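Local coordinates for enzyme subtilase SubTY from Bacillus sp. TY145 (Bacillus sp., PDB 5FFN), which probably cleaves peptide bonds in proteins as a calcium-binding serine endopeptidase of the subtilisin-like (subtilase) family, at residues Gly28-Val33 / Lys99-Lys104; Thr201-Asp206 / Gly291-Gly296; Ser208-Pro213 / Asp299-Gly304. All blocks are in the same frame, centred on the assembly; numbering follows the deposited sequence.

Interaction 1: Gly28-Val33 / Lys99-Lys104; sequences GIKVAV and KLWAYK
Residues I29 to V33 pair with K99 to Y103 as neighbouring parallel strands, whose axes approach to 4.6 Å and cross at 25°. Five backbone hydrogen bonds form the ladder. I29 O accepts from K99 N. V31 bonds through its N to K99 O and through its O to W101 N, and V33 does the same with W101 and Y103. The V31 N to K99 O bond, at 2.8 Å, is nearly straight. The CA hydrogens of K30 and A32 add contacts to K99 O and W101 O.

One face of the pair carries K30, A32, K99 and W101. K30 CG lies beside its own backbone N (chi1 -40°), which lays the start of the chain over the indole. K30 CB sits above the five-membered ring of W101, 4.0 Å from its centroid, as a CH-pi contact. K30 CG follows at 3.7 Å from W101 NE1. Further out, K30 CD passes K99 CB at 3.9 Å. The amines then find separate partners: K30 NZ makes a salt bridge to E50, and K99 NZ bonds to G47 O. A32 CB packs against W101 CB at 4.1 Å.

On the other face V33 CG2 meets L100 CD1 at 3.6 Å. V31 on this face and I29 lean on helix 250-267, while A32 and Y103 touch helix 114-131. The pair is thus part of the central parallel sheet of the subtilisin-like alpha/beta fold, with helices packed on both sides.

The ladder satisfies buried backbone groups in a largely apolar setting. The lysine stems serve as hydrocarbon, and their charged ends are met by E50 on strand 49-54 and by G47 O.

Interaction 2: Thr201-Asp206 / Gly291-Gly296; sequences TYRVAD and GGIGAG. With CA (calcium ion), chain D.
V204 N donates to G291 O at 3.0 Å, the stronger of the two direct hydrogen bonds between the segments. The donor stands well above the carbonyl plane. A second link runs through water 1, which donates to V204 O (2.6 Å) and to D206 OD1 and accepts from I293 N. D206 OD1 also takes the R203 guanidinium in a salt bridge, 2.9 Å from R203 NH2, through its syn lone pair. At the other end T201 OG1 receives a weak bond from G291 N and donates to Y202 O.

R203 and G291 form a single beta bridge at strand 201-204. Beyond G291 the second segment makes a type II turn from G292 to A295, and G296 O binds a calcium ion at 2.3 Å. D288, I289, G298 and D300 complete the protein ligands of this site.

R203 CG is anti to the backbone N (chi1 -176°), and the extended chain runs alongside G292, with CG 3.7 Å from G292 N. G292 CA lies over one guanidinium face. E194 is a second acidic partner of R203, and Q198 bonds both R203 NE and G292 N. With an alanine in place of R203, D206 would probably lose its cationic mate and G292 the hydrocarbon laid against it. Packing is close at G291, where a beta carbon would clash with Y202 O. V204 CG2 touches G291 O at 3.5 Å. I293 CD1 approaches D206 OD1 at 3.8 Å, the two side chains crossing at about a right angle.

Interaction 3: Ser208-Pro213 / Asp299-Gly304; sequences SSRGNP and DDYASG. With CA (calcium ion), chain D.
Y301 is met by P213 over a ring face and by R210 at the ring edge. It follows D300, whose carboxylate starts an Asx turn and binds a calcium ion, so the contact joins a calcium-site loop to the loop after strand 201-204. P213 CG stands over the middle of the Y301 ring, 3.8 Å from the centroid and 8° off the normal, a CH-pi contact. P213 CB sits beside it, near CD2 and CE2. Y301 CG lies between its backbone N and carbonyl carbon (chi1 58°), which turns the ring toward the other loop.

R210 comes from the side. Its CB lies in the ring plane at the edge, and its CG is 3.7 Å from Y301 CD1. The chain bends at chi2, and the guanidinium ends up inclined to the ring by 60°. R210 NE passes A302 CB at 3.7 Å. R210 NH1 donates to S208 O at 2.7 Å, with that oxygen in the guanidinium plane. Carbonyls of A205 and I293 also hold the group, consistent with a fixed rotation.

The backbones join through G211 N, which donates to Y301 O at 2.8 Å, in the carbonyl plane and on a lone pair. In the calcium loop D300 OD1 accepts from both A302 N and S303 N. D300 OD2 binds the metal at 2.4 Å and is also met by S303 OG. Water 2, another metal ligand, donates to S303 OG and G304 O. Across the loops, water 3 accepts from S208 OG and donates to S209 O and to A302 O, the last at 2.7 Å.

Interactions 2 and 3 adjoin, their centres about 9 Å apart, and their segments alternate along the chain. R210 of interaction 3 joins them: NH2 lies 2.9 Å from I293 O and NH1 lies 2.9 Å from A205 O, both probable hydrogen bonds. They also share one calcium ion, bound by G296 from interaction 2 and D300 from interaction 3, with water 2 as a common ligand. Interaction 1 lies on the opposite side of the chain's centre, about 31 Å from interaction 2 and 28 Å from interaction 3, centre to centre. Interactions 1 and 2 reach the same sheet. V33 of interaction 1 touches the probable catalytic triad of D35, H72 and S251.

Interaction 1: Gly28-Val33 / Lys99-Lys104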
loop_
_atom_site.group_PDB
_atom_site.type_symbol
_atom_site.label_atom_id
_atom_site.label_comp_id
_atom_site.label_asym_id
_atom_site.label_seq_id
_atom_site.Cartn_x
_atom_site.Cartn_y
_atom_site.Cartn_z
ATOM N N GLY A 28 -5.956 -5.401 20.201
ATOM C CA GLY A 28 -5.956 -6.824 20.075
ATOM C C GLY A 28 -5.622 -7.327 18.688
ATOM O O GLY A 28 -5.532 -8.516 18.502
ATOM N N ILE A 29 -5.482 -6.439 17.718
ATOM C CA ILE A 29 -5.159 -6.855 16.342
ATOM C C ILE A 29 -3.697 -6.508 16.080
ATOM O O ILE A 29 -3.197 -5.522 16.628
ATOM C CB ILE A 29 -6.057 -6.114 15.322
ATOM C CG1 ILE A 29 -7.556 -6.233 15.720
ATOM C CG2 ILE A 29 -5.805 -6.617 13.880
ATOM C CD1 ILE A 29 -8.048 -7.668 15.871
ATOM N N LYS A 30 -3.044 -7.288 15.212
ATOM C CA LYS A 30 -1.694 -7.012 14.751
ATOM C C LYS A 30 -1.742 -6.589 13.261
ATOM O O LYS A 30 -2.472 -7.217 12.457
ATOM C CB LYS A 30 -0.795 -8.226 14.861
ATOM C CG LYS A 30 -0.973 -9.059 16.125
ATOM C CD LYS A 30 -0.763 -8.237 17.417
ATOM C CE LYS A 30 -1.184 -9.019 18.658
ATOM N NZ LYS A 30 -0.922 -8.153 19.878
ATOM N N VAL A 31 -1.005 -5.547 12.925
ATOM C CA VAL A 31 -0.804 -5.197 11.501
ATOM C C VAL A 31 0.671 -5.409 11.175
ATOM O O VAL A 31 1.581 -4.791 11.797
ATOM C CB VAL A 31 -1.284 -3.794 11.138
ATOM C CG1 VAL A 31 -1.082 -3.550 9.630
ATOM C CG2 VAL A 31 -2.757 -3.617 11.515
ATOM N N ALA A 32 0.901 -6.311 10.224
ATOM C CA ALA A 32 2.246 -6.601 9.731
ATOM C C ALA A 32 2.544 -5.697 8.529
ATOM O O ALA A 32 1.954 -5.849 7.439
ATOM C CB ALA A 32 2.418 -8.069 9.400
ATOM N N VAL A 33 3.431 -4.735 8.760
ATOM C CA VAL A 33 3.852 -3.798 7.715
ATOM C C VAL A 33 5.138 -4.335 7.110
ATOM O O VAL A 33 6.241 -4.271 7.736
ATOM C CB VAL A 33 4.010 -2.366 8.243
ATOM C CG1 VAL A 33 4.586 -1.451 7.174
ATOM C CG2 VAL A 33 2.676 -1.849 8.755
ATOM N N LYS A 99 -1.441 -3.218 17.265
ATOM C CA LYS A 99 -0.008 -3.432 17.435
ATOM C C LYS A 99 0.651 -3.706 16.076
ATOM O O LYS A 99 0.012 -4.161 15.153
ATOM C CB LYS A 99 0.253 -4.559 18.397
ATOM C CG LYS A 99 -0.096 -4.193 19.850
ATOM C CD LYS A 99 0.718 -3.052 20.434
ATOM C CE LYS A 99 0.202 -2.786 21.889
ATOM N NZ LYS A 99 1.034 -1.759 22.588
ATOM N N LEU A 100 1.951 -3.449 16.040
ATOM C CA LEU A 100 2.728 -3.443 14.806
ATOM C C LEU A 100 3.680 -4.630 14.769
ATOM O O LEU A 100 4.385 -4.932 15.742
ATOM C CB LEU A 100 3.434 -2.097 14.639
ATOM C CG LEU A 100 4.510 -1.972 13.565
ATOM C CD1 LEU A 100 3.889 -2.020 12.152
ATOM C CD2 LEU A 100 5.292 -0.713 13.691
ATOM N N TRP A 101 3.679 -5.341 13.642
ATOM C CA TRP A 101 4.770 -6.254 13.333
ATOM C C TRP A 101 5.542 -5.595 12.167
ATOM O O TRP A 101 5.068 -5.562 11.010
ATOM C CB TRP A 101 4.298 -7.646 12.981
ATOM C CG TRP A 101 3.589 -8.503 14.063
ATOM C CD1 TRP A 101 3.328 -8.149 15.355
ATOM C CD2 TRP A 101 3.138 -9.845 13.917
ATOM N NE1 TRP A 101 2.737 -9.189 16.026
ATOM C CE2 TRP A 101 2.612 -10.250 15.173
ATOM C CE3 TRP A 101 3.126 -10.772 12.849
ATOM C CZ2 TRP A 101 2.052 -11.491 15.375
ATOM C CZ3 TRP A 101 2.579 -12.015 13.066
ATOM C CH2 TRP A 101 2.064 -12.377 14.344
ATOM N N ALA A 102 6.731 -5.079 12.465
ATOM C CA ALA A 102 7.508 -4.316 11.488
ATOM C C ALA A 102 8.483 -5.274 10.815
ATOM O O ALA A 102 9.476 -5.658 11.413
ATOM C CB ALA A 102 8.231 -3.151 12.137
ATOM N N TYR A 103 8.164 -5.695 9.583
ATOM C CA TYR A 103 8.997 -6.661 8.853
ATOM C C TYR A 103 9.668 -5.960 7.693
ATOM O O TYR A 103 9.001 -5.473 6.784
ATOM C CB TYR A 103 8.162 -7.806 8.327
ATOM C CG TYR A 103 7.740 -8.863 9.313
ATOM C CD1 TYR A 103 7.758 -8.663 10.707
ATOM C CD2 TYR A 103 7.257 -10.085 8.844
ATOM C CE1 TYR A 103 7.324 -9.662 11.582
ATOM C CE2 TYR A 103 6.850 -11.086 9.711
ATOM C CZ TYR A 103 6.877 -10.849 11.104
ATOM O OH TYR A 103 6.434 -11.879 11.929
ATOM N N LYS A 104 10.993 -5.872 7.733
ATOM C CA LYS A 104 11.738 -5.184 6.658
ATOM C C LYS A 104 12.012 -6.171 5.528
ATOM O O LYS A 104 12.691 -7.185 5.727
ATOM C CB LYS A 104 13.051 -4.573 7.166
ATOM C CG LYS A 104 13.831 -3.858 6.109
ATOM C CD LYS A 104 15.064 -3.155 6.663
ATOM C CE LYS A 104 15.714 -2.248 5.659
ATOM N NZ LYS A 104 16.942 -1.581 6.238
#

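Interaction 2: Thr201-Asp206 / Gly291-Gly296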
loop_
_atom_site.group_PDB
_atom_site.type_symbol
_atom_site.label_atom_id
_atom_site.label_comp_id
_atom_site.label_asym_id
_atom_site.label_seq_id
_atom_site.Cartn_x
_atom_site.Cartn_y
_atom_site.Cartn_z
ATOM N N THR A 201 -18.658 12.244 -5.936
ATOM C CA THR A 201 -17.893 11.406 -5.023
ATOM C C THR A 201 -16.437 11.811 -5.040
ATOM O O THR A 201 -16.024 12.592 -5.886
ATOM C CB THR A 201 -17.997 9.865 -5.423
ATOM O OG1 THR A 201 -17.186 9.564 -6.566
ATOM C CG2 THR A 201 -19.405 9.468 -5.731
ATOM N N TYR A 202 -15.649 11.224 -4.141
ATOM C CA TYR A 202 -14.211 11.261 -4.312
ATOM C C TYR A 202 -13.788 10.769 -5.685
ATOM O O TYR A 202 -14.462 9.958 -6.321
ATOM C CB TYR A 202 -13.497 10.447 -3.233
ATOM C CG TYR A 202 -13.473 11.119 -1.898
ATOM C CD1 TYR A 202 -12.505 12.088 -1.576
ATOM C CD2 TYR A 202 -14.427 10.826 -0.968
ATOM C CE1 TYR A 202 -12.505 12.717 -0.336
ATOM C CE2 TYR A 202 -14.435 11.435 0.280
ATOM C CZ TYR A 202 -13.475 12.380 0.599
ATOM O OH TYR A 202 -13.532 12.918 1.874
ATOM N N ARG A 203 -12.639 11.274 -6.133
ATOM C CA ARG A 203 -12.080 10.961 -7.422
ATOM C C ARG A 203 -10.868 10.037 -7.290
ATOM O O ARG A 203 -9.974 10.294 -6.473
ATOM C CB ARG A 203 -11.636 12.284 -8.108
ATOM C CG ARG A 203 -11.120 12.082 -9.481
ATOM C CD ARG A 203 -10.919 13.440 -10.211
ATOM N NE ARG A 203 -10.681 13.199 -11.622
ATOM C CZ ARG A 203 -9.502 12.907 -12.165
ATOM N NH1 ARG A 203 -8.419 12.822 -11.418
ATOM N NH2 ARG A 203 -9.420 12.659 -13.461
ATOM N N VAL A 204 -10.838 8.968 -8.085
ATOM C CA VAL A 204 -9.647 8.150 -8.223
ATOM C C VAL A 204 -8.518 8.990 -8.839
ATOM O O VAL A 204 -8.727 9.639 -9.892
ATOM C CB VAL A 204 -9.918 6.899 -9.081
ATOM C CG1 VAL A 204 -8.667 6.013 -9.175
ATOM C CG2 VAL A 204 -11.077 6.103 -8.472
ATOM N N ALA A 205 -7.319 8.939 -8.242
ATOM C CA ALA A 205 -6.148 9.634 -8.850
ATOM C C ALA A 205 -5.777 8.993 -10.179
ATOM O O ALA A 205 -5.840 7.771 -10.361
ATOM C CB ALA A 205 -4.945 9.717 -7.885
ATOM N N ASP A 206 -5.379 9.839 -11.136
ATOM C CA ASP A 206 -5.014 9.359 -12.446
ATOM C C ASP A 206 -3.887 8.312 -12.375
ATOM O O ASP A 206 -3.869 7.411 -13.184
ATOM C CB ASP A 206 -4.585 10.495 -13.372
ATOM C CG ASP A 206 -5.711 11.407 -13.796
ATOM O OD1 ASP A 206 -6.894 11.203 -13.455
ATOM O OD2 ASP A 206 -5.350 12.374 -14.514
ATOM N N GLY A 291 -16.026 9.062 -9.570
ATOM C CA GLY A 291 -15.100 10.061 -10.069
ATOM C C GLY A 291 -13.776 9.463 -10.499
ATOM O O GLY A 291 -13.225 8.570 -9.799
ATOM N N GLY A 292 -13.248 9.950 -11.626
ATOM C CA GLY A 292 -11.971 9.501 -12.134
ATOM C C GLY A 292 -12.094 8.686 -13.399
ATOM O O GLY A 292 -13.179 8.204 -13.762
ATOM N N ILE A 293 -10.981 8.552 -14.103
ATOM C CA ILE A 293 -10.964 7.901 -15.394
ATOM C C ILE A 293 -11.346 6.420 -15.246
ATOM O O ILE A 293 -10.650 5.676 -14.546
ATOM C CB ILE A 293 -9.563 8.023 -16.044
ATOM C CG1 ILE A 293 -9.295 9.496 -16.409
ATOM C CG2 ILE A 293 -9.430 7.106 -17.272
ATOM C CD1 ILE A 293 -7.901 9.784 -16.806
ATOM N N GLY A 294 -12.413 5.998 -15.908
ATOM C CA GLY A 294 -12.905 4.611 -15.768
ATOM C C GLY A 294 -13.820 4.302 -14.582
ATOM O O GLY A 294 -14.315 3.159 -14.440
ATOM N N ALA A 295 -14.056 5.285 -13.729
ATOM C CA ALA A 295 -14.923 5.121 -12.594
ATOM C C ALA A 295 -16.347 5.300 -13.081
ATOM O O ALA A 295 -16.601 5.967 -14.095
ATOM C CB ALA A 295 -14.577 6.122 -11.422
ATOM N N GLY A 296 -17.293 4.691 -12.393
ATOM C CA GLY A 296 -18.698 4.846 -12.785
ATOM C C GLY A 296 -19.596 4.210 -11.767
ATOM O O GLY A 296 -19.143 3.758 -10.720
HETATM CA CA CA D . -18.085 2.834 -8.891
HETATM O O HOH W 1 -8.554 9.379 -12.470
HETATM O O HOH W 2 -16.840 2.039 -6.982
#

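Interaction 3: Ser208-Pro213 / Asp299-Gly304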
loop_
_atom_site.group_PDB
_atom_site.type_symbol
_atom_site.label_atom_id
_atom_site.label_comp_id
_atom_site.label_asym_id
_atom_site.label_seq_id
_atom_site.Cartn_x
_atom_site.Cartn_y
_atom_site.Cartn_z
ATOM N N SER A 208 -3.350 5.985 -10.273
ATOM C CA SER A 208 -3.748 4.675 -9.688
ATOM C C SER A 208 -3.948 3.616 -10.770
ATOM O O SER A 208 -4.565 3.850 -11.791
ATOM C CB SER A 208 -4.988 4.859 -8.800
ATOM O OG SER A 208 -5.335 3.703 -8.058
ATOM N N SER A 209 -3.400 2.416 -10.552
ATOM C CA SER A 209 -3.524 1.372 -11.558
ATOM C C SER A 209 -4.971 0.905 -11.664
ATOM O O SER A 209 -5.666 0.749 -10.654
ATOM C CB SER A 209 -2.620 0.185 -11.270
ATOM O OG SER A 209 -1.241 0.495 -11.362
ATOM N N ARG A 210 -5.398 0.658 -12.894
ATOM C CA ARG A 210 -6.769 0.177 -13.169
ATOM C C ARG A 210 -6.796 -1.335 -13.329
ATOM O O ARG A 210 -5.874 -1.905 -13.840
ATOM C CB ARG A 210 -7.339 0.819 -14.433
ATOM C CG ARG A 210 -8.105 2.121 -14.225
ATOM C CD ARG A 210 -7.272 3.236 -13.583
ATOM N NE ARG A 210 -8.088 4.461 -13.449
ATOM C CZ ARG A 210 -7.739 5.567 -12.813
ATOM N NH1 ARG A 210 -6.557 5.654 -12.199
ATOM N NH2 ARG A 210 -8.587 6.620 -12.788
ATOM N N GLY A 211 -7.887 -1.950 -12.887
ATOM C CA GLY A 211 -8.149 -3.359 -13.105
ATOM C C GLY A 211 -8.554 -3.662 -14.537
ATOM O O GLY A 211 -8.536 -2.804 -15.418
ATOM N N ASN A 212 -8.930 -4.908 -14.741
ATOM C CA ASN A 212 -9.310 -5.415 -16.040
ATOM C C ASN A 212 -10.786 -5.031 -16.306
ATOM O O ASN A 212 -11.697 -5.558 -15.669
ATOM C CB ASN A 212 -9.116 -6.938 -16.027
ATOM C CG ASN A 212 -9.489 -7.597 -17.355
ATOM O OD1 ASN A 212 -9.826 -6.914 -18.316
ATOM N ND2 ASN A 212 -9.354 -8.919 -17.422
ATOM N N PRO A 213 -11.050 -4.170 -17.322
ATOM C CA PRO A 213 -12.474 -3.819 -17.575
ATOM C C PRO A 213 -13.393 -5.029 -17.790
ATOM O O PRO A 213 -14.542 -5.004 -17.326
ATOM C CB PRO A 213 -12.394 -2.920 -18.816
ATOM C CG PRO A 213 -11.026 -2.345 -18.749
ATOM C CD PRO A 213 -10.171 -3.502 -18.299
ATOM N N ASP A 299 -19.564 -1.414 -9.399
ATOM C CA ASP A 299 -18.211 -1.973 -9.362
ATOM C C ASP A 299 -17.511 -1.603 -10.631
ATOM O O ASP A 299 -18.025 -1.867 -11.726
ATOM C CB ASP A 299 -18.359 -3.475 -9.177
ATOM C CG ASP A 299 -17.065 -4.253 -9.278
ATOM O OD1 ASP A 299 -16.025 -3.703 -8.913
ATOM O OD2 ASP A 299 -17.150 -5.445 -9.707
ATOM N N ASP A 300 -16.374 -0.925 -10.532
ATOM C CA ASP A 300 -15.685 -0.482 -11.723
ATOM C C ASP A 300 -14.179 -0.735 -11.584
ATOM O O ASP A 300 -13.647 -1.006 -10.492
ATOM C CB ASP A 300 -16.014 1.007 -12.048
ATOM C CG ASP A 300 -15.443 1.965 -11.034
ATOM O OD1 ASP A 300 -14.219 2.067 -10.948
ATOM O OD2 ASP A 300 -16.207 2.710 -10.403
ATOM N N TYR A 301 -13.498 -0.650 -12.712
ATOM C CA TYR A 301 -12.091 -1.028 -12.758
ATOM C C TYR A 301 -11.138 0.124 -12.331
ATOM O O TYR A 301 -9.925 -0.087 -12.270
ATOM C CB TYR A 301 -11.721 -1.564 -14.143
ATOM C CG TYR A 301 -11.964 -0.603 -15.289
ATOM C CD1 TYR A 301 -11.048 0.381 -15.599
ATOM C CD2 TYR A 301 -13.153 -0.645 -16.021
ATOM C CE1 TYR A 301 -11.304 1.305 -16.651
ATOM C CE2 TYR A 301 -13.402 0.236 -17.076
ATOM C CZ TYR A 301 -12.465 1.206 -17.392
ATOM O OH TYR A 301 -12.703 2.101 -18.451
ATOM N N ALA A 302 -11.663 1.308 -11.972
ATOM C CA ALA A 302 -10.847 2.344 -11.342
ATOM C C ALA A 302 -10.859 2.297 -9.817
ATOM O O ALA A 302 -9.824 2.475 -9.169
ATOM C CB ALA A 302 -11.272 3.759 -11.789
ATOM N N SER A 303 -12.038 2.065 -9.252
ATOM C CA SER A 303 -12.231 2.182 -7.822
ATOM C C SER A 303 -12.718 0.877 -7.149
ATOM O O SER A 303 -12.894 0.859 -5.950
ATOM C CB SER A 303 -13.227 3.294 -7.533
ATOM O OG SER A 303 -14.544 2.959 -7.992
ATOM N N GLY A 304 -12.963 -0.165 -7.933
ATOM C CA GLY A 304 -13.487 -1.404 -7.398
ATOM C C GLY A 304 -14.884 -1.206 -6.832
ATOM O O GLY A 304 -15.736 -0.574 -7.439
HETATM CA CA CA D . -18.085 2.834 -8.891
HETATM O O HOH W 3 -7.215 2.867 -9.740
HETATM O O HOH W 2 -16.840 2.039 -6.982
#